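UDP-N-acetylglucosamine 3-dehydrogenase (Acidithiobacillus ferrooxidans, PDB 7BVJ) catalyses the NAD(+)-dependent oxidation of the 3-hydroxyl of UDP-N-acetylglucosamine to a ketone, a step towards the diamino sugar of lipid A in lipopolysaccharide biosynthesis. Local coordinates at residues 64-69 against 74-79; 91-94 against 99-102. All blocks are in the same frame, centred on the assembly; numbering follows the deposited sequence.

Contact 1 of 2, residues 64-69 against 74-79; sequences VSIVTP and FAVAEV. With NAD (nicotinamide-adenine-dinucleotide), chain E.
T68 faces two ways, its hydroxyl oxygen lying 4.2 Å from CG2 of V76 while its methyl CG2 comes within 3.4 Å of N3A of the NAD adenine. It sits just past the end of strand 63-66, in the beta-alpha-beta unit of the NAD-binding Rossmann fold that runs through helix 73-82 into strand 86-90. Threonine fits this junction because it offers a methyl to the flat base and a hydroxyl to the turn: OG1 shares a hydrogen bond with the hydroxyl of T72, just ahead of the helix. The rigid ring of P69 covers the five-membered end of the same face of the base, CD standing 3.2 Å from C8A of NAD.

Deeper in, the contact is wholly apolar, as suits a helix lying on a sheet. I66 and V76 lie alongside one another, pointing opposite ways, with CG1 of I66 3.8 Å from CG1 of V76. That V76 methyl lies anti to its backbone N (chi1 170°), which brings it alongside the isoleucine. Replacing I66 with an alanine would probably open a gap between strand and helix, taking from V76 and A77 the contacts made by CG1 and CD1. The small side chain of A77 lets the isoleucine reach the helix backbone: with chi2 extended at 161°, CD1 of I66 comes to 3.6 Å from CA of A77.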
ATOM      1  N   VAL A  64     -13.217  10.903  -3.404  1.00 16.29           N
ATOM      2  CA  VAL A  64     -13.672   9.584  -2.999  1.00 16.97           C
ATOM      3  C   VAL A  64     -12.483   8.672  -2.738  1.00 22.79           C
ATOM      4  O   VAL A  64     -11.391   8.842  -3.298  1.00 21.49           O
ATOM      5  CB  VAL A  64     -14.593   8.930  -4.051  1.00 17.75           C
ATOM      6  CG1 VAL A  64     -15.830   9.781  -4.297  1.00 17.81           C
ATOM      7  CG2 VAL A  64     -13.812   8.701  -5.335  1.00 21.59           C
ATOM      8  N   SER A  65     -12.717   7.691  -1.877  1.00 22.20           N
ATOM      9  CA  SER A  65     -11.926   6.467  -1.882  1.00 25.12           C
ATOM     10  C   SER A  65     -12.613   5.409  -2.751  1.00 21.25           C
ATOM     11  O   SER A  65     -13.835   5.246  -2.704  1.00 20.59           O
ATOM     12  CB  SER A  65     -11.724   5.938  -0.457  1.00 20.90           C
ATOM     13  OG  SER A  65     -10.695   6.665   0.218  1.00 26.65           O
ATOM     14  N   ILE A  66     -11.815   4.711  -3.552  1.00 25.02           N
ATOM     15  CA  ILE A  66     -12.274   3.617  -4.405  1.00 21.47           C
ATOM     16  C   ILE A  66     -11.703   2.330  -3.829  1.00 23.37           C
ATOM     17  O   ILE A  66     -10.483   2.098  -3.865  1.00 18.10           O
ATOM     18  CB  ILE A  66     -11.850   3.810  -5.865  1.00 20.11           C
ATOM     19  CG1 ILE A  66     -12.661   4.938  -6.501  1.00 19.98           C
ATOM     20  CG2 ILE A  66     -12.016   2.539  -6.644  1.00 16.16           C
ATOM     21  CD1 ILE A  66     -12.017   5.495  -7.745  1.00 19.00           C
ATOM     22  N   VAL A  67     -12.591   1.520  -3.245  1.00 25.95           N
ATOM     23  CA  VAL A  67     -12.202   0.317  -2.522  1.00 24.16           C
ATOM     24  C   VAL A  67     -12.949  -0.886  -3.098  1.00 23.69           C
ATOM     25  O   VAL A  67     -13.434  -1.747  -2.354  1.00 20.96           O
ATOM     26  CB  VAL A  67     -12.434   0.471  -1.009  1.00 23.59           C
ATOM     27  CG1 VAL A  67     -11.553  -0.524  -0.257  1.00 20.62           C
ATOM     28  CG2 VAL A  67     -12.134   1.899  -0.557  1.00 22.98           C
ATOM     29  N   THR A  68     -13.125  -0.898  -4.413  1.00 20.93           N
ATOM     30  CA  THR A  68     -13.756  -1.991  -5.137  1.00 22.28           C
ATOM     31  C   THR A  68     -12.702  -3.019  -5.549  1.00 24.37           C
ATOM     32  O   THR A  68     -11.502  -2.807  -5.340  1.00 19.22           O
ATOM     33  CB  THR A  68     -14.492  -1.416  -6.340  1.00 23.60           C
ATOM     34  OG1 THR A  68     -13.558  -0.695  -7.157  1.00 20.46           O
ATOM     35  CG2 THR A  68     -15.631  -0.473  -5.869  1.00 22.55           C
ATOM     36  N   PRO A  69     -13.102  -4.170  -6.116  1.00 23.44           N
ATOM     37  CA  PRO A  69     -12.088  -5.149  -6.541  1.00 20.67           C
ATOM     38  C   PRO A  69     -11.174  -4.563  -7.604  1.00 23.01           C
ATOM     39  O   PRO A  69     -11.589  -3.746  -8.426  1.00 21.29           O
ATOM     40  CB  PRO A  69     -12.921  -6.326  -7.085  1.00 21.96           C
ATOM     41  CG  PRO A  69     -14.196  -6.246  -6.319  1.00 21.43           C
ATOM     42  CD  PRO A  69     -14.460  -4.748  -6.207  1.00 21.84           C
ATOM     43  N   PHE A  74      -9.997   0.585 -12.654  1.00 18.80           N
ATOM     44  CA  PHE A  74      -9.913   1.447 -13.828  1.00 21.40           C
ATOM     45  C   PHE A  74     -11.278   2.022 -14.203  1.00 22.11           C
ATOM     46  O   PHE A  74     -11.430   3.237 -14.350  1.00 24.58           O
ATOM     47  CB  PHE A  74      -9.317   0.692 -15.018  1.00 19.86           C
ATOM     48  CG  PHE A  74      -9.290   1.513 -16.268  1.00 26.41           C
ATOM     49  CD1 PHE A  74      -8.356   2.541 -16.421  1.00 25.85           C
ATOM     50  CD2 PHE A  74     -10.229   1.304 -17.273  1.00 23.13           C
ATOM     51  CE1 PHE A  74      -8.340   3.332 -17.564  1.00 22.00           C
ATOM     52  CE2 PHE A  74     -10.217   2.083 -18.408  1.00 29.03           C
ATOM     53  CZ  PHE A  74      -9.269   3.108 -18.552  1.00 31.39           C
ATOM     54  N   ALA A  75     -12.278   1.166 -14.396  1.00 22.15           N
ATOM     55  CA  ALA A  75     -13.580   1.665 -14.835  1.00 27.18           C
ATOM     56  C   ALA A  75     -14.162   2.641 -13.819  1.00 23.72           C
ATOM     57  O   ALA A  75     -14.690   3.702 -14.192  1.00 22.79           O
ATOM     58  CB  ALA A  75     -14.536   0.496 -15.078  1.00 21.07           C
ATOM     59  N   VAL A  76     -14.035   2.324 -12.523  1.00 27.39           N
ATOM     60  CA  VAL A  76     -14.635   3.189 -11.514  1.00 22.58           C
ATOM     61  C   VAL A  76     -13.879   4.509 -11.422  1.00 26.40           C
ATOM     62  O   VAL A  76     -14.492   5.586 -11.360  1.00 20.59           O
ATOM     63  CB  VAL A  76     -14.697   2.481 -10.148  1.00 29.58           C
ATOM     64  CG1 VAL A  76     -15.100   3.471  -9.056  1.00 19.95           C
ATOM     65  CG2 VAL A  76     -15.668   1.315 -10.196  1.00 22.56           C
ATOM     66  N   ALA A  77     -12.544   4.450 -11.390  1.00 20.79           N
ATOM     67  CA  ALA A  77     -11.746   5.672 -11.326  1.00 24.70           C
ATOM     68  C   ALA A  77     -11.956   6.520 -12.564  1.00 24.40           C
ATOM     69  O   ALA A  77     -11.956   7.754 -12.486  1.00 22.17           O
ATOM     70  CB  ALA A  77     -10.258   5.339 -11.168  1.00 19.15           C
ATOM     71  N   GLU A  78     -12.128   5.880 -13.723  1.00 20.80           N
ATOM     72  CA  GLU A  78     -12.437   6.630 -14.933  1.00 26.65           C
ATOM     73  C   GLU A  78     -13.731   7.420 -14.760  1.00 25.92           C
ATOM     74  O   GLU A  78     -13.790   8.614 -15.086  1.00 28.74           O
ATOM     75  CB  GLU A  78     -12.534   5.676 -16.124  1.00 27.17           C
ATOM     76  CG  GLU A  78     -12.348   6.341 -17.467  1.00 26.53           C
ATOM     77  CD  GLU A  78     -12.601   5.396 -18.626  1.00 36.39           C
ATOM     78  OE1 GLU A  78     -13.388   4.420 -18.462  1.00 30.40           O
ATOM     79  OE2 GLU A  78     -12.015   5.638 -19.701  1.00 36.84           O
ATOM     80  N   VAL A  79     -14.786   6.770 -14.243  1.00 24.65           N
ATOM     81  CA  VAL A  79     -16.047   7.497 -14.056  1.00 25.57           C
ATOM     82  C   VAL A  79     -15.871   8.614 -13.029  1.00 28.66           C
ATOM     83  O   VAL A  79     -16.392   9.726 -13.196  1.00 21.45           O
ATOM     84  CB  VAL A  79     -17.189   6.539 -13.665  1.00 30.29           C
ATOM     85  CG1 VAL A  79     -18.472   7.332 -13.382  1.00 27.25           C
ATOM     86  CG2 VAL A  79     -17.448   5.517 -14.777  1.00 22.00           C
TER
HETATM   87  PA  NAD E 401     -14.496  -6.941  -0.372  1.00 30.16           P
HETATM   88  O1A NAD E 401     -15.028  -7.632  -1.579  1.00 31.67           O
HETATM   89  O2A NAD E 401     -14.806  -7.163   1.086  1.00 24.64           O
HETATM   90  O5B NAD E 401     -15.208  -5.364  -0.625  1.00 36.13           O
HETATM   91  C5B NAD E 401     -15.531  -5.269  -1.992  1.00 29.11           C
HETATM   92  C4B NAD E 401     -16.737  -4.338  -2.159  1.00 27.06           C
HETATM   93  O4B NAD E 401     -16.765  -3.817  -3.465  1.00 23.73           O
HETATM   94  C3B NAD E 401     -17.983  -5.220  -1.987  1.00 26.72           C
HETATM   95  O3B NAD E 401     -18.739  -4.531  -1.058  1.00 29.31           O
HETATM   96  C2B NAD E 401     -18.625  -5.210  -3.384  1.00 23.89           C
HETATM   97  O2B NAD E 401     -20.048  -5.191  -3.312  1.00 22.26           O
HETATM   98  C1B NAD E 401     -18.133  -3.852  -3.882  1.00 27.18           C
HETATM   99  N9A NAD E 401     -18.077  -3.727  -5.333  1.00 25.18           N
HETATM  100  C8A NAD E 401     -17.686  -4.625  -6.303  1.00 24.28           C
HETATM  101  N7A NAD E 401     -17.738  -4.121  -7.534  1.00 22.75           N
HETATM  102  C5A NAD E 401     -18.180  -2.827  -7.367  1.00 24.96           C
HETATM  103  C6A NAD E 401     -18.443  -1.780  -8.288  1.00 28.59           C
HETATM  104  N6A NAD E 401     -18.256  -1.988  -9.639  1.00 29.37           N
HETATM  105  N1A NAD E 401     -18.888  -0.574  -7.833  1.00 27.93           N
HETATM  106  C2A NAD E 401     -19.060  -0.450  -6.473  1.00 26.75           C
HETATM  107  N3A NAD E 401     -18.844  -1.349  -5.487  1.00 28.54           N
HETATM  108  C4A NAD E 401     -18.404  -2.548  -5.988  1.00 28.07           C
HETATM  109  O3  NAD E 401     -12.883  -6.806  -0.301  1.00 35.17           O
HETATM  110  PN  NAD E 401     -12.203  -5.694   0.630  1.00 43.00           P
HETATM  111  O1N NAD E 401     -12.898  -4.411   1.008  1.00 27.32           O
HETATM  112  O2N NAD E 401     -11.302  -6.566   1.437  1.00 39.67           O
HETATM  113  O5D NAD E 401     -10.914  -4.996  -0.407  1.00 41.73           O

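Contact 2 of 2, residues 91-94 against 99-102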
ATOM      1  N   LYS A  91      -4.740   0.072  -2.945  1.00 28.14           N
ATOM      2  CA  LYS A  91      -3.754  -0.725  -3.659  1.00 25.41           C
ATOM      3  C   LYS A  91      -4.305  -2.129  -3.916  1.00 18.51           C
ATOM      4  O   LYS A  91      -5.085  -2.656  -3.120  1.00 25.21           O
ATOM      5  CB  LYS A  91      -2.447  -0.811  -2.871  1.00 23.54           C
ATOM      6  CG  LYS A  91      -2.569  -1.559  -1.554  1.00 21.68           C
ATOM      7  CD  LYS A  91      -2.194  -3.040  -1.690  1.00 28.83           C
ATOM      8  CE  LYS A  91      -2.514  -3.780  -0.394  1.00 30.67           C
ATOM      9  NZ  LYS A  91      -3.039  -5.157  -0.603  1.00 36.92           N
ATOM     10  N   PRO A  92      -3.917  -2.760  -5.027  1.00 24.98           N
ATOM     11  CA  PRO A  92      -3.083  -2.184  -6.083  1.00 22.46           C
ATOM     12  C   PRO A  92      -3.858  -1.295  -7.046  1.00 21.67           C
ATOM     13  O   PRO A  92      -5.061  -1.457  -7.211  1.00 24.70           O
ATOM     14  CB  PRO A  92      -2.526  -3.415  -6.796  1.00 18.97           C
ATOM     15  CG  PRO A  92      -3.517  -4.471  -6.553  1.00 24.78           C
ATOM     16  CD  PRO A  92      -4.138  -4.206  -5.217  1.00 23.10           C
ATOM     17  N   PHE A  93      -3.125  -0.364  -7.652  1.00 22.16           N
ATOM     18  CA  PHE A  93      -3.658   0.636  -8.575  1.00 24.11           C
ATOM     19  C   PHE A  93      -4.626   0.022  -9.588  1.00 26.08           C
ATOM     20  O   PHE A  93      -5.814   0.379  -9.632  1.00 24.71           O
ATOM     21  CB  PHE A  93      -2.461   1.295  -9.277  1.00 18.71           C
ATOM     22  CG  PHE A  93      -2.771   2.571 -10.018  1.00 25.44           C
ATOM     23  CD1 PHE A  93      -4.072   3.053 -10.136  1.00 24.04           C
ATOM     24  CD2 PHE A  93      -1.731   3.299 -10.596  1.00 24.95           C
ATOM     25  CE1 PHE A  93      -4.336   4.223 -10.817  1.00 19.78           C
ATOM     26  CE2 PHE A  93      -1.981   4.481 -11.283  1.00 26.58           C
ATOM     27  CZ  PHE A  93      -3.290   4.944 -11.398  1.00 24.89           C
ATOM     28  N   THR A  94      -4.125  -0.887 -10.425  1.00 24.81           N
ATOM     29  CA  THR A  94      -4.901  -1.488 -11.516  1.00 24.45           C
ATOM     30  C   THR A  94      -4.384  -2.907 -11.761  1.00 30.83           C
ATOM     31  O   THR A  94      -3.545  -3.422 -11.015  1.00 26.20           O
ATOM     32  CB  THR A  94      -4.796  -0.662 -12.807  1.00 25.92           C
ATOM     33  OG1 THR A  94      -3.409  -0.420 -13.112  1.00 27.56           O
ATOM     34  CG2 THR A  94      -5.529   0.658 -12.697  1.00 22.70           C
ATOM     35  N   GLU A  99      -3.750   0.666 -18.012  1.00 29.97           N
ATOM     36  CA  GLU A  99      -4.812   1.307 -17.246  1.00 30.80           C
ATOM     37  C   GLU A  99      -4.240   2.394 -16.342  1.00 25.78           C
ATOM     38  O   GLU A  99      -4.790   3.500 -16.258  1.00 22.86           O
ATOM     39  CB  GLU A  99      -5.571   0.256 -16.425  1.00 27.68           C
ATOM     40  CG  GLU A  99      -6.358  -0.752 -17.249  1.00 32.41           C
ATOM     41  CD  GLU A  99      -6.983  -1.872 -16.406  1.00 39.73           C
ATOM     42  OE1 GLU A  99      -6.617  -2.021 -15.220  1.00 37.44           O
ATOM     43  OE2 GLU A  99      -7.850  -2.600 -16.930  1.00 40.89           O
ATOM     44  N   ALA A 100      -3.112   2.104 -15.686  1.00 31.28           N
ATOM     45  CA  ALA A 100      -2.480   3.081 -14.807  1.00 29.56           C
ATOM     46  C   ALA A 100      -2.001   4.299 -15.591  1.00 27.09           C
ATOM     47  O   ALA A 100      -2.179   5.442 -15.147  1.00 29.70           O
ATOM     48  CB  ALA A 100      -1.322   2.422 -14.054  1.00 28.40           C
ATOM     49  N   ASP A 101      -1.403   4.069 -16.765  1.00 25.31           N
ATOM     50  CA  ASP A 101      -1.008   5.156 -17.655  1.00 25.50           C
ATOM     51  C   ASP A 101      -2.201   6.036 -18.007  1.00 23.66           C
ATOM     52  O   ASP A 101      -2.123   7.269 -17.939  1.00 24.43           O
ATOM     53  CB  ASP A 101      -0.378   4.584 -18.936  1.00 31.79           C
ATOM     54  CG  ASP A 101       1.014   3.980 -18.707  1.00 33.91           C
ATOM     55  OD1 ASP A 101       1.697   4.385 -17.747  1.00 38.49           O
ATOM     56  OD2 ASP A 101       1.423   3.113 -19.511  1.00 35.42           O
ATOM     57  N   ALA A 102      -3.320   5.413 -18.384  1.00 26.64           N
ATOM     58  CA  ALA A 102      -4.507   6.173 -18.773  1.00 22.01           C
ATOM     59  C   ALA A 102      -5.046   7.005 -17.614  1.00 21.73           C
ATOM     60  O   ALA A 102      -5.451   8.158 -17.803  1.00 26.13           O
ATOM     61  CB  ALA A 102      -5.591   5.219 -19.296  1.00 22.05           C
TER
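The aromatic ring of F93 lies under A100, whose CA stands over one ring face, 4.2 Å from the centroid and 26° off the ring normal, in a CH-pi contact. The methyl of A100 sits towards one side of the ring, its CB 3.5 Å from CE2 of F93. F93 carries CG anti to the backbone N (chi1 -166°), and this directs the ring from the loop to helix 97-110. A flat, apolar side chain suits the place, since beyond A100 the ring also packs on L103 and I104 of that helix and on L114 and I116 of strand 114-117. Alanine suits the other side, because a single methyl lets the ring come close to the helix backbone.

Both segments belong to the NAD-binding Rossmann domain, where the loop after strand 86-90 turns back into helix 97-110; the peptide bond before P92 is cis. The loop also carries K91; either it or H164 is likely the catalytic base.

T94 meets the first turn of this helix. Its branching suits the place: the methyl CG2 rests 3.7 Å from CB of E99, while the hydroxyl is hydrogen-bonded to the backbone O of D96. The threonine and glutamate side chains run past one another in opposing senses, and OE1 of E99 lies 3.3 Å from CB of T94. E99, long and extended beyond CG, brings OE1 back to the loop, where it takes a weak hydrogen bond from N of L95, while its CB still packs on the threonine. OG1 of T94 also lies 3.6 Å from CB of A100.

Following the chain from the N terminus, strand 63-66 runs into the loop that touches NAD, and contact 1 closes that loop when helix 73-82 folds back on the strand. The chain continues through strand 86-90, and contact 2 then closes the next loop, between that strand and helix 97-110. The two closures lie in series, neither nested nor crossed, with centres 10 Å apart. They meet through the helices: the ring of F74 packs on E99 and A102, with CD1 of F74 3.6 Å from CB of E99. H73, at the start of helix 73-82, also hydrogen-bonds to the backbone O of F93, joining two successive strand-to-helix turns of the Rossmann domain.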